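Local coordinates for protein ABC-type phosphate transport system, periplasmic component (Lactobacillus brevis, PDB 4ECF) that probably serves as the phosphate-binding receptor of the PstSACB ABC transporter, capturing phosphate for import, at residues L14-E19 / F175-K180; K103-Q108 / A135-F140; Q151-D154 / M158-S161; T198-R203 / G256-T261; I224-V227 / A231-N234. All coordinates share one frame; numbering follows the deposited sequence.

Contact 1: L14-E19 / F175-K180. With EDO (1,2-ethanediol), chain I; ACT (acetate ion), chain C.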
# COMPACT_ATOMS: atom_id res chain seq x y z
N LEU A 14 -2.93 -0.23 -4.25
CA LEU A 14 -3.87 0.72 -4.81
C LEU A 14 -4.79 0.02 -5.85
O LEU A 14 -5.89 0.48 -6.16
CB LEU A 14 -3.08 1.83 -5.48
CG LEU A 14 -3.81 3.06 -6.02
CD1 LEU A 14 -4.94 3.58 -5.13
CD2 LEU A 14 -2.77 4.13 -6.38
N GLN A 15 -4.36 -1.14 -6.30
CA GLN A 15 -5.03 -1.87 -7.35
C GLN A 15 -6.53 -2.06 -7.06
O GLN A 15 -7.37 -1.88 -7.96
CB GLN A 15 -4.34 -3.20 -7.59
CG GLN A 15 -4.84 -3.92 -8.83
CD GLN A 15 -4.05 -5.17 -9.14
OE1 GLN A 15 -2.98 -5.41 -8.58
NE2 GLN A 15 -4.57 -5.98 -10.07
N PRO A 16 -6.90 -2.43 -5.83
CA PRO A 16 -8.34 -2.68 -5.61
C PRO A 16 -9.19 -1.43 -5.83
O PRO A 16 -10.32 -1.52 -6.36
CB PRO A 16 -8.40 -3.15 -4.14
CG PRO A 16 -7.02 -3.67 -3.85
CD PRO A 16 -6.09 -2.82 -4.65
N LEU A 17 -8.70 -0.28 -5.40
CA LEU A 17 -9.45 0.97 -5.60
C LEU A 17 -9.53 1.35 -7.11
O LEU A 17 -10.59 1.77 -7.62
CB LEU A 17 -8.82 2.13 -4.82
CG LEU A 17 -9.42 3.51 -5.03
CD1 LEU A 17 -10.92 3.50 -4.72
CD2 LEU A 17 -8.67 4.55 -4.18
N VAL A 18 -8.42 1.19 -7.82
CA VAL A 18 -8.39 1.51 -9.26
C VAL A 18 -9.30 0.57 -10.05
O VAL A 18 -10.05 0.98 -10.92
CB VAL A 18 -6.95 1.62 -9.82
CG1 VAL A 18 -7.02 1.98 -11.29
CG2 VAL A 18 -6.15 2.67 -9.02
N GLU A 19 -9.31 -0.71 -9.69
CA GLU A 19 -10.18 -1.66 -10.34
C GLU A 19 -11.66 -1.34 -10.05
O GLU A 19 -12.52 -1.41 -10.93
CB GLU A 19 -9.87 -3.09 -9.88
CG GLU A 19 -8.58 -3.59 -10.45
CD GLU A 19 -8.24 -4.99 -10.02
OE1 GLU A 19 -8.74 -5.42 -8.96
OE2 GLU A 19 -7.43 -5.63 -10.74
N PHE A 175 -4.16 -2.22 4.41
CA PHE A 175 -5.35 -2.50 5.20
C PHE A 175 -6.52 -3.26 4.48
O PHE A 175 -7.09 -4.21 5.04
CB PHE A 175 -5.94 -1.17 5.75
CG PHE A 175 -5.24 -0.59 6.96
CD1 PHE A 175 -4.00 -1.02 7.43
CD2 PHE A 175 -5.80 0.51 7.59
CE1 PHE A 175 -3.41 -0.42 8.53
CE2 PHE A 175 -5.21 1.10 8.71
CZ PHE A 175 -4.01 0.65 9.15
N SER A 176 -6.78 -2.91 3.24
CA SER A 176 -7.90 -3.59 2.52
C SER A 176 -7.73 -5.11 2.38
O SER A 176 -8.72 -5.88 2.33
CB SER A 176 -8.07 -3.04 1.13
OG SER A 176 -7.30 -3.79 0.21
N TYR A 177 -6.47 -5.54 2.31
CA TYR A 177 -6.23 -6.94 2.10
C TYR A 177 -6.46 -7.76 3.35
O TYR A 177 -6.51 -8.97 3.29
CB TYR A 177 -4.80 -7.18 1.58
CG TYR A 177 -4.60 -6.86 0.10
CD1 TYR A 177 -4.40 -5.55 -0.35
CD2 TYR A 177 -4.66 -7.87 -0.87
CE1 TYR A 177 -4.26 -5.25 -1.69
CE2 TYR A 177 -4.51 -7.59 -2.22
CZ TYR A 177 -4.33 -6.28 -2.64
OH TYR A 177 -4.13 -6.07 -4.00
N VAL A 178 -6.54 -7.12 4.52
CA VAL A 178 -6.73 -7.89 5.73
C VAL A 178 -8.11 -8.56 5.71
O VAL A 178 -9.10 -7.88 5.42
CB VAL A 178 -6.58 -7.01 7.01
CG1 VAL A 178 -6.91 -7.83 8.25
CG2 VAL A 178 -5.16 -6.41 7.09
N ASN A 179 -8.14 -9.86 5.97
CA ASN A 179 -9.37 -10.65 6.08
C ASN A 179 -9.20 -11.76 7.12
O ASN A 179 -8.15 -11.86 7.77
CB ASN A 179 -9.83 -11.18 4.69
CG ASN A 179 -8.92 -12.29 4.11
OD1 ASN A 179 -8.19 -12.96 4.82
ND2 ASN A 179 -9.02 -12.49 2.80
N LYS A 180 -10.23 -12.61 7.25
CA LYS A 180 -10.29 -13.65 8.27
C LYS A 180 -9.22 -14.73 8.17
O LYS A 180 -9.03 -15.50 9.13
CB LYS A 180 -11.67 -14.35 8.23
CG LYS A 180 -12.84 -13.51 8.71
CD LYS A 180 -14.14 -14.31 8.76
CE LYS A 180 -14.69 -14.62 7.37
NZ LYS A 180 -15.10 -13.39 6.64
C1 EDO I . -6.13 -7.78 -7.10
O1 EDO I . -5.89 -8.73 -6.05
C2 EDO I . -6.52 -6.45 -6.48
O2 EDO I . -7.95 -6.27 -6.51
C ACT C . -8.51 -7.37 -1.73
O ACT C . -8.81 -8.06 -0.73
OXT ACT C . -8.37 -6.14 -1.62
CH3 ACT C . -8.31 -8.05 -3.06
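The side chains of Tyr-177 and Pro-16 cross at about a right angle, with an acetate ion lying over one face of the tyrosine ring and the proline reaching that ring obliquely. Acetate OXT stands 3.9 Å above the ring plane, over its centre. Pro-16 CG approaches near the phenol end, 3.8 Å from Tyr-177 CE1. The same CG is 3.6 Å from acetate OXT, so the proline touches both the ring and the ion resting on it. Ser-176 OG lies 3.2 Å from acetate OXT, a possible hydrogen bond that the geometry does not settle, while the other acetate oxygen takes a bond from Arg-160.

The tyrosine arrives with CG anti to its carbonyl carbon (chi1 -77°), which carries the hydroxyl across to the start of helix 15-28. There the hydroxyl is hydrogen-bonded to the carbonyl of Thr-12. An ethanediol molecule fits between Tyr-177, Gln-15 and Glu-19; its O2 donates to Glu-19 OE1 at 2.7 Å. On the helix itself, Gln-15 NE2 gives a bond to Glu-19 OE2 (3.0 Å), reaching that oxygen from above the carboxylate plane.

Direct contact between the segments is thus apolar and small, at the surface between the two halves of a periplasmic-binding-protein fold. Acetate and ethanediol probably come from the crystallisation liquor. An anion settled beside Arg-160 and Ser-176 nevertheless suggests that the site may tolerate negative charge, consistent with the interlobe cleft of a phosphate receptor.

Contact 2: K103-Q108 / A135-F140; sequences KIFTGQ and ATFEQF. With EDO (1,2-ethanediol), chain L.
The end of helix 98-105 faces helix 132-140 here with Phe-105 and Glu-138 as the closest pair of backbone positions, their CA atoms 9.5 Å apart, and Phe-105 and Phe-137 both direct their side chains into the gap. Their rings form a T-shaped (edge-to-face) pair. The edge of Phe-137 points at the face of Phe-105, with ring centroids 5.1 Å apart and planes inclined at 66°. Phe-137 CE2 is the atom that enters over the centre of the Phe-105 ring, and it comes within 3.8 Å of Phe-105 CE2; the neighbouring CZ shares the approach. Phe-137 reaches this position with CG anti to the backbone N (chi1 -178°), which throws its ring out from helix 132-140 toward the other segment. Replacing Phe-105 with an alanine would probably open a gap over the Phe-137 edge and leave that ring freer to shift.

Behind Phe-105 the chain turns sharply: Gly-107, with positive phi, ends helix 98-105 in a Schellman motif, and a side chain there would jam against the preceding carbonyl. Just beyond it, Gln-108 NE2 bonds Thr-106 OG1 at 2.8 Å, an almost straight bond of 165° lying in the glutamine amide plane.

Both phenylalanines are buried. Phe-137 also stacks on Tyr-172 and touches Pro-85 of strand 73-87, while Phe-105 rests on Asn-126 of strand 123-127 and Ile-170 of strand 169-174. The aromatic pair therefore joins helices 98-105 and 132-140 above adjoining strands of the mixed sheet.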
# COMPACT_ATOMS: atom_id res chain seq x y z
N LYS A 103 13.35 -6.33 15.70
CA LYS A 103 14.17 -7.50 16.02
C LYS A 103 13.69 -8.70 15.23
O LYS A 103 14.51 -9.55 14.88
CB LYS A 103 14.21 -7.79 17.52
CG LYS A 103 15.07 -6.79 18.30
CD LYS A 103 15.07 -7.17 19.77
CE LYS A 103 16.11 -6.41 20.56
NZ LYS A 103 16.11 -6.96 21.94
N ILE A 104 12.39 -8.83 15.01
CA ILE A 104 11.91 -9.95 14.18
C ILE A 104 12.35 -9.82 12.73
O ILE A 104 12.86 -10.77 12.14
CB ILE A 104 10.37 -10.14 14.33
CG1 ILE A 104 10.09 -10.70 15.74
CG2 ILE A 104 9.78 -11.02 13.20
CD1 ILE A 104 8.64 -10.78 16.15
N PHE A 105 12.13 -8.65 12.14
CA PHE A 105 12.46 -8.46 10.71
C PHE A 105 13.96 -8.43 10.42
O PHE A 105 14.37 -8.74 9.30
CB PHE A 105 11.71 -7.26 10.13
CG PHE A 105 10.33 -7.62 9.61
CD1 PHE A 105 10.18 -8.08 8.31
CD2 PHE A 105 9.22 -7.63 10.44
CE1 PHE A 105 8.92 -8.45 7.82
CE2 PHE A 105 7.97 -8.00 9.97
CZ PHE A 105 7.83 -8.44 8.66
N THR A 106 14.77 -8.08 11.42
CA THR A 106 16.22 -8.17 11.28
C THR A 106 16.79 -9.53 11.58
O THR A 106 18.03 -9.74 11.43
CB THR A 106 16.94 -7.10 12.10
OG1 THR A 106 16.66 -7.34 13.46
CG2 THR A 106 16.50 -5.70 11.64
N GLY A 107 15.98 -10.46 12.11
CA GLY A 107 16.47 -11.80 12.44
C GLY A 107 17.07 -11.98 13.82
O GLY A 107 17.64 -13.03 14.13
N GLN A 108 17.00 -10.96 14.67
CA GLN A 108 17.50 -11.07 16.03
C GLN A 108 16.63 -11.95 16.92
O GLN A 108 17.13 -12.57 17.85
CB GLN A 108 17.61 -9.68 16.66
CG GLN A 108 18.64 -8.80 15.98
CD GLN A 108 18.57 -7.42 16.53
OE1 GLN A 108 19.01 -7.19 17.66
NE2 GLN A 108 17.96 -6.51 15.79
N ALA A 135 8.65 -0.32 1.09
CA ALA A 135 9.35 0.92 1.40
C ALA A 135 8.73 1.64 2.59
O ALA A 135 9.41 2.14 3.47
CB ALA A 135 9.41 1.82 0.17
N THR A 136 7.39 1.68 2.60
CA THR A 136 6.65 2.40 3.65
C THR A 136 6.81 1.69 4.97
O THR A 136 7.03 2.32 6.02
CB THR A 136 5.16 2.55 3.25
OG1 THR A 136 5.09 3.29 2.02
CG2 THR A 136 4.44 3.35 4.32
N PHE A 137 6.81 0.36 4.91
CA PHE A 137 6.90 -0.46 6.11
C PHE A 137 8.30 -0.32 6.74
O PHE A 137 8.44 -0.10 7.96
CB PHE A 137 6.56 -1.93 5.80
CG PHE A 137 6.59 -2.83 7.01
CD1 PHE A 137 5.58 -2.76 7.95
CD2 PHE A 137 7.63 -3.75 7.21
CE1 PHE A 137 5.57 -3.61 9.06
CE2 PHE A 137 7.64 -4.58 8.33
CZ PHE A 137 6.61 -4.51 9.24
N GLU A 138 9.33 -0.36 5.90
CA GLU A 138 10.71 -0.20 6.42
C GLU A 138 10.93 1.18 7.04
O GLU A 138 11.51 1.29 8.13
CB GLU A 138 11.76 -0.55 5.32
CG GLU A 138 11.66 -2.05 4.93
CD GLU A 138 12.80 -2.65 4.10
OE1 GLU A 138 13.49 -1.89 3.40
OE2 GLU A 138 12.96 -3.90 4.10
N GLN A 139 10.43 2.23 6.37
CA GLN A 139 10.63 3.56 6.85
C GLN A 139 9.83 3.85 8.15
O GLN A 139 10.38 4.37 9.11
CB GLN A 139 10.31 4.58 5.77
CG GLN A 139 10.43 6.02 6.25
CD GLN A 139 10.47 7.02 5.09
OE1 GLN A 139 10.15 6.68 3.94
NE2 GLN A 139 10.88 8.25 5.39
N PHE A 140 8.53 3.54 8.15
CA PHE A 140 7.65 3.97 9.22
C PHE A 140 7.29 2.91 10.25
O PHE A 140 6.80 3.24 11.36
CB PHE A 140 6.39 4.62 8.61
CG PHE A 140 6.69 5.83 7.77
CD1 PHE A 140 7.06 7.01 8.38
CD2 PHE A 140 6.62 5.78 6.39
CE1 PHE A 140 7.39 8.12 7.62
CE2 PHE A 140 6.96 6.88 5.62
CZ PHE A 140 7.34 8.05 6.24
C1 EDO L . 9.25 3.08 13.66
O1 EDO L . 9.67 3.49 12.33
C2 EDO L . 9.38 4.23 14.67
O2 EDO L . 10.46 4.05 15.59

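Contact 3: Q151-D154 / M158-S161; sequences QEQD and MVRS. With ACT (acetate ion), chain C.
Apolar packing carries the contact between Gln-153 and the first turn of helix 156-165. Gln-153 CB sits 3.9 Å from Val-159 CG2, where the two backbones also come nearest, their CA atoms 5.8 Å apart. The glutamine then bends at chi2 (-60°) and sends its amide back past the selenomethionine at position 158, so that Gln-153 NE2 lies 4.1 Å from Met-158 CB. The two side chains pass at a slant, and the methionine is largely at the surface. The modelled position of its CE methyl beside Asp-154 is doubtful.

The settled polar bond joins two residues of the strand segment. Gln-151 NE2 donates to Gln-153 OE1 in a short, bent bond of 2.6 Å, tilted 27° from the carbonyl plane, and this links the far end of the Gln-153 amide to its own strand. The backbone N of Asp-154, buried by the contact, has no partner in the model.

Charge is represented by Arg-160, on the other side of the helix. Its NH1 gives acetate O a bond of 2.9 Å, nearly straight at 165°, with the oxygen at the guanidinium edge and in its plane. The same NH1 also bonds the carbonyl of Tyr-177.

Strand 151-153, helix 156-165 and strand 169-174 form a beta-alpha-beta crossover, both strands pairing in parallel with strand 123-127 between them, as in the alpha/beta lobes of periplasmic binding proteins.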
# COMPACT_ATOMS: atom_id res chain seq x y z
N GLN A 151 12.02 -15.32 2.12
CA GLN A 151 11.08 -15.63 1.02
C GLN A 151 10.40 -14.34 0.56
O GLN A 151 9.91 -13.57 1.39
CB GLN A 151 10.01 -16.61 1.53
CG GLN A 151 9.05 -17.11 0.46
CD GLN A 151 7.95 -18.01 1.00
OE1 GLN A 151 8.05 -18.55 2.11
NE2 GLN A 151 6.89 -18.18 0.22
N GLU A 152 10.36 -14.11 -0.76
CA GLU A 152 9.68 -12.92 -1.35
C GLU A 152 8.50 -13.31 -2.23
O GLU A 152 8.49 -14.37 -2.87
CB GLU A 152 10.64 -12.02 -2.13
CG GLU A 152 11.57 -11.24 -1.21
CD GLU A 152 12.69 -10.46 -1.87
OE1 GLU A 152 12.85 -10.47 -3.12
OE2 GLU A 152 13.45 -9.81 -1.10
N GLN A 153 7.51 -12.42 -2.26
CA GLN A 153 6.28 -12.64 -3.03
C GLN A 153 6.08 -11.39 -3.87
O GLN A 153 6.60 -10.35 -3.52
CB GLN A 153 5.10 -12.89 -2.10
CG GLN A 153 5.26 -14.06 -1.14
CD GLN A 153 5.47 -15.39 -1.82
OE1 GLN A 153 6.26 -16.20 -1.34
NE2 GLN A 153 4.75 -15.65 -2.90
N ASP A 154 5.35 -11.50 -4.99
CA ASP A 154 5.33 -10.42 -5.97
C ASP A 154 4.16 -9.49 -5.79
O ASP A 154 4.10 -8.49 -6.50
CB ASP A 154 5.32 -10.98 -7.42
CG ASP A 154 6.65 -11.57 -7.86
OD1 ASP A 154 7.70 -11.34 -7.20
OD2 ASP A 154 6.65 -12.27 -8.90
N MSE A 158 -0.53 -12.25 -2.87
CA MSE A 158 0.31 -13.44 -2.64
C MSE A 158 0.93 -13.44 -1.22
O MSE A 158 1.02 -14.50 -0.62
CB MSE A 158 1.35 -13.59 -3.73
CG MSE A 158 0.71 -13.89 -5.08
SE MSE A 158 2.02 -14.01 -6.52
CE MSE A 158 2.47 -12.17 -6.86
N VAL A 159 1.33 -12.28 -0.71
CA VAL A 159 1.80 -12.17 0.68
C VAL A 159 0.66 -12.65 1.61
O VAL A 159 0.86 -13.49 2.48
CB VAL A 159 2.24 -10.72 1.02
CG1 VAL A 159 2.11 -10.49 2.52
CG2 VAL A 159 3.68 -10.44 0.53
N ARG A 160 -0.57 -12.14 1.41
CA ARG A 160 -1.68 -12.57 2.25
C ARG A 160 -1.90 -14.12 2.21
O ARG A 160 -2.05 -14.75 3.24
CB ARG A 160 -2.95 -11.81 1.89
CG ARG A 160 -4.17 -12.33 2.64
CD ARG A 160 -5.40 -11.60 2.18
NE ARG A 160 -5.70 -11.75 0.76
CZ ARG A 160 -6.56 -11.01 0.08
NH1 ARG A 160 -7.23 -10.02 0.66
NH2 ARG A 160 -6.77 -11.25 -1.22
N SER A 161 -1.95 -14.72 1.02
CA SER A 161 -2.22 -16.16 0.94
C SER A 161 -1.13 -17.03 1.54
O SER A 161 -1.43 -18.05 2.19
CB SER A 161 -2.51 -16.61 -0.50
OG SER A 161 -1.51 -16.15 -1.38
C ACT C . -8.51 -7.37 -1.73
O ACT C . -8.81 -8.06 -0.73
OXT ACT C . -8.37 -6.14 -1.62
CH3 ACT C . -8.31 -8.05 -3.06

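Contact 4: T198-R203 / G256-T261. With EDO (1,2-ethanediol), chain F; EDO (1,2-ethanediol), chain L.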
# COMPACT_ATOMS: atom_id res chain seq x y z
N THR A 198 -5.55 8.60 10.69
CA THR A 198 -5.85 10.03 10.52
C THR A 198 -5.05 10.92 11.46
O THR A 198 -4.73 12.05 11.13
CB THR A 198 -7.34 10.35 10.65
OG1 THR A 198 -7.77 10.19 12.01
CG2 THR A 198 -8.20 9.54 9.68
N THR A 199 -4.76 10.43 12.67
CA THR A 199 -4.02 11.20 13.65
C THR A 199 -2.50 10.95 13.65
O THR A 199 -1.74 11.54 14.46
CB THR A 199 -4.52 10.84 15.06
OG1 THR A 199 -4.26 9.45 15.29
CG2 THR A 199 -6.03 11.13 15.20
N ASN A 200 -2.06 10.00 12.82
CA ASN A 200 -0.70 9.47 12.83
C ASN A 200 -0.33 8.72 14.12
O ASN A 200 0.83 8.43 14.32
CB ASN A 200 0.36 10.57 12.51
CG ASN A 200 1.68 10.01 12.02
OD1 ASN A 200 1.69 9.21 11.07
ND2 ASN A 200 2.81 10.42 12.63
N ASP A 201 -1.31 8.34 14.94
CA ASP A 201 -1.03 7.41 16.04
C ASP A 201 -0.61 6.03 15.51
O ASP A 201 0.21 5.35 16.13
CB ASP A 201 -2.24 7.27 16.96
CG ASP A 201 -2.40 8.48 17.93
OD1 ASP A 201 -1.44 9.25 18.15
OD2 ASP A 201 -3.50 8.64 18.48
N TRP A 202 -1.16 5.65 14.37
CA TRP A 202 -0.64 4.56 13.55
C TRP A 202 0.18 5.22 12.44
O TRP A 202 -0.36 6.00 11.66
CB TRP A 202 -1.81 3.77 12.92
CG TRP A 202 -1.28 2.59 12.14
CD1 TRP A 202 -0.91 2.56 10.79
CD2 TRP A 202 -0.93 1.29 12.66
NE1 TRP A 202 -0.40 1.32 10.46
CE2 TRP A 202 -0.43 0.51 11.54
CE3 TRP A 202 -1.07 0.66 13.89
CZ2 TRP A 202 0.02 -0.80 11.69
CZ3 TRP A 202 -0.65 -0.66 14.01
CH2 TRP A 202 -0.14 -1.38 12.93
N ARG A 203 1.49 4.99 12.44
CA ARG A 203 2.42 5.74 11.58
C ARG A 203 2.63 5.12 10.21
O ARG A 203 3.23 5.75 9.31
CB ARG A 203 3.78 5.86 12.27
CG ARG A 203 3.75 6.76 13.51
CD ARG A 203 5.12 6.88 14.16
NE ARG A 203 6.12 7.54 13.30
CZ ARG A 203 7.17 6.95 12.70
NH1 ARG A 203 7.41 5.65 12.83
NH2 ARG A 203 8.00 7.69 11.97
N GLY A 256 9.70 13.35 6.11
CA GLY A 256 8.90 12.58 7.05
C GLY A 256 8.28 13.43 8.13
O GLY A 256 7.57 12.91 8.99
N HIS A 257 8.54 14.74 8.10
CA HIS A 257 8.01 15.65 9.12
C HIS A 257 6.49 15.64 9.05
O HIS A 257 5.90 15.73 7.97
CB HIS A 257 8.59 17.07 8.96
CG HIS A 257 8.13 18.06 10.02
ND1 HIS A 257 8.50 17.99 11.31
CD2 HIS A 257 7.30 19.19 9.92
CE1 HIS A 257 7.94 19.01 12.01
NE2 HIS A 257 7.20 19.74 11.15
N ILE A 258 5.88 15.49 10.22
CA ILE A 258 4.45 15.56 10.42
C ILE A 258 4.05 16.97 10.88
O ILE A 258 4.59 17.47 11.87
CB ILE A 258 4.00 14.57 11.52
CG1 ILE A 258 4.18 13.14 11.04
CG2 ILE A 258 2.55 14.83 11.94
CD1 ILE A 258 3.14 12.71 10.03
N THR A 259 3.11 17.59 10.17
CA THR A 259 2.42 18.79 10.68
C THR A 259 0.94 18.44 11.01
O THR A 259 0.25 17.76 10.24
CB THR A 259 2.53 19.96 9.68
OG1 THR A 259 2.18 19.51 8.38
CG2 THR A 259 3.96 20.49 9.65
N LYS A 260 0.49 18.87 12.18
CA LYS A 260 -0.84 18.52 12.69
C LYS A 260 -1.87 19.56 12.25
O LYS A 260 -1.73 20.73 12.55
CB LYS A 260 -0.81 18.37 14.21
CG LYS A 260 0.13 17.24 14.65
CD LYS A 260 -0.09 16.77 16.08
CE LYS A 260 -0.08 15.25 16.20
NZ LYS A 260 1.03 14.58 15.45
N THR A 261 -2.90 19.12 11.53
CA THR A 261 -3.76 20.03 10.77
C THR A 261 -5.26 19.70 10.92
O THR A 261 -5.71 19.30 11.99
CB THR A 261 -3.37 19.99 9.27
OG1 THR A 261 -3.45 18.64 8.79
CG2 THR A 261 -1.94 20.50 9.06
C1 EDO F . 2.03 2.20 16.17
O1 EDO F . 3.12 2.69 16.99
C2 EDO F . 2.41 1.96 14.71
O2 EDO F . 2.91 3.13 14.07
C1 EDO L . 9.25 3.08 13.66
O1 EDO L . 9.67 3.49 12.33
C2 EDO L . 9.38 4.23 14.67
O2 EDO L . 10.46 4.05 15.59
O HOH W 1 2.81 12.27 14.93
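Asn-200 and Ile-258 reach toward each other from opposite directions and make the closest touch of the contact. Asn-200 ND2 lies 3.4 Å from Ile-258 CG1 and 3.5 Å from Ile-258 CD1, so the amide nitrogen rests on the isoleucine's longer branch. Its hydrogen-bonding goes to other partners: ND2 donates to a water at 3.0 Å, while OD1 takes a bond from Trp-205 NE1. The water also accepts a weak bond from the poorly ordered Lys-260 NZ, making a tenuous bridge between the segments.

Further out, the backbone sets the asparagine's place. Asn-200 leaves helix 194-198 with positive phi (66°), and its CG stands anti to the backbone N (chi1 -159°), aiming the amide at the strand. Just before it, Thr-199 OG1 accepts from Asp-201 N at 3.2 Å, closing an ST turn. Beyond that turn, Arg-203 N donates to an ethanediol oxygen, O2, at 2.9 Å, and the same ethanediol's C2 lies over one face of Trp-202. Ile-258 in turn packs on Val-250 and Arg-252.

Strands 250-252 and 258-260 form a two-stranded antiparallel hairpin near the C terminus, here laid against the turn that follows a helix end.

Contact 5: I224-V227 / A231-N234; sequences ITYV and AIQN
Ile-232 packs over one face of the Tyr-226 ring, and this is the tight part of the contact. Ile-232 CG1 stands 3.9 Å from the ring centroid, only 14° off the normal, in a CH-pi contact shifted slightly toward the rim. Its CD1 continues outward to the phenol end, 3.8 Å from Tyr-226 OH, while CG1 also presses against the backbone, 3.4 Å from Tyr-226 O. The ring gets there because CG is anti to the backbone N (chi1 -178°), swinging it alongside the neighbouring helix. The hydroxyl is hydrogen-bonded to Glu-28, and Tyr-25 adds an edge-to-face partner from helix 15-28. A serine in place of Tyr-226 would probably deprive Ile-232 of the surface it packs on and leave Glu-28 without the phenol hydroxyl.

The architecture is two consecutive helices, 218-228 and 230-239, separated by a one-residue break, with Val-227 and Ile-232 the nearest backbone positions across it, CA atoms 6.0 Å apart; Ile-232 turns toward the other segment and Val-227 away.

Polar closure comes from Gln-233, whose chain bends at chi2 to bring NE2 within 2.9 Å of Val-227 O. The bond is nearly straight (169°) and lies in the glutamine amide plane. Both ends of that buried amide are engaged: NE2 also bonds Val-78 O, and OE1 bonds Ser-244 OG. By contrast, Thr-225, Ala-231 and Asn-234 lie along the looser, exposed side, where their side chains make no contact across the break.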
# COMPACT_ATOMS: atom_id res chain seq x y z
N ILE A 224 -9.24 10.18 -13.73
CA ILE A 224 -8.60 10.74 -12.53
C ILE A 224 -9.52 11.76 -11.84
O ILE A 224 -9.70 11.69 -10.58
CB ILE A 224 -7.18 11.30 -12.85
CG1 ILE A 224 -6.24 10.16 -13.26
CG2 ILE A 224 -6.62 12.03 -11.63
CD1 ILE A 224 -4.96 10.70 -13.83
N THR A 225 -10.11 12.67 -12.60
CA THR A 225 -11.09 13.61 -12.06
C THR A 225 -12.22 12.87 -11.29
O THR A 225 -12.57 13.22 -10.16
CB THR A 225 -11.65 14.45 -13.18
OG1 THR A 225 -10.58 15.23 -13.74
CG2 THR A 225 -12.79 15.36 -12.68
N TYR A 226 -12.71 11.78 -11.89
CA TYR A 226 -13.75 10.96 -11.26
C TYR A 226 -13.30 10.35 -9.94
O TYR A 226 -14.00 10.48 -8.93
CB TYR A 226 -14.20 9.88 -12.25
CG TYR A 226 -15.30 8.98 -11.79
CD1 TYR A 226 -16.64 9.31 -11.99
CD2 TYR A 226 -15.02 7.73 -11.29
CE1 TYR A 226 -17.64 8.44 -11.62
CE2 TYR A 226 -16.04 6.85 -10.93
CZ TYR A 226 -17.32 7.21 -11.11
OH TYR A 226 -18.35 6.34 -10.74
N VAL A 227 -12.10 9.75 -9.90
CA VAL A 227 -11.58 9.16 -8.69
C VAL A 227 -11.40 10.22 -7.58
O VAL A 227 -11.69 9.96 -6.45
CB VAL A 227 -10.24 8.42 -8.94
CG1 VAL A 227 -9.64 7.94 -7.64
CG2 VAL A 227 -10.43 7.27 -9.92
N ALA A 231 -18.01 12.86 -4.75
CA ALA A 231 -18.96 11.76 -4.77
C ALA A 231 -18.25 10.44 -4.57
O ALA A 231 -18.74 9.59 -3.86
CB ALA A 231 -19.79 11.77 -6.05
N ILE A 232 -17.07 10.27 -5.15
CA ILE A 232 -16.37 8.98 -5.12
C ILE A 232 -15.43 8.80 -3.88
O ILE A 232 -15.29 7.70 -3.29
CB ILE A 232 -15.58 8.79 -6.42
CG1 ILE A 232 -16.56 8.69 -7.60
CG2 ILE A 232 -14.62 7.61 -6.31
CD1 ILE A 232 -17.78 7.82 -7.30
N GLN A 233 -14.82 9.92 -3.51
CA GLN A 233 -14.11 10.08 -2.25
C GLN A 233 -14.99 9.77 -1.03
O GLN A 233 -14.54 9.14 -0.13
CB GLN A 233 -13.54 11.50 -2.14
CG GLN A 233 -12.42 11.81 -3.14
CD GLN A 233 -11.13 11.07 -2.81
OE1 GLN A 233 -10.65 11.14 -1.68
NE2 GLN A 233 -10.59 10.35 -3.78
N ASN A 234 -16.25 10.18 -1.05
CA ASN A 234 -17.14 9.98 0.12
C ASN A 234 -17.72 8.56 0.22
O ASN A 234 -18.29 8.20 1.25
CB ASN A 234 -18.27 11.02 0.08
CG ASN A 234 -17.76 12.41 0.37
OD1 ASN A 234 -16.78 12.59 1.09
ND2 ASN A 234 -18.42 13.42 -0.20

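Overall arrangement
From the N terminus, helix 15-28 supplies the first half of contact 1, whose partner, the loop after strand 169-174, closes a long loop. Contacts 2 and 3 are nested inside it, one after the other: contact 2 joins two helices over the mixed sheet, and contact 3 folds strand 151-153 onto helix 156-165. Contacts 1 and 3 touch through Tyr-177 and Arg-160 and share the acetate. Contact 4 opens later, tying the turn after helix 194-198 to the C-terminal hairpin, and encloses contact 5, the helix-to-helix break. Phe-175 meets Trp-202 between contacts 1 and 4, whereas contacts 2 and 4 meet at Phe-140 and Arg-203 and share an ethanediol.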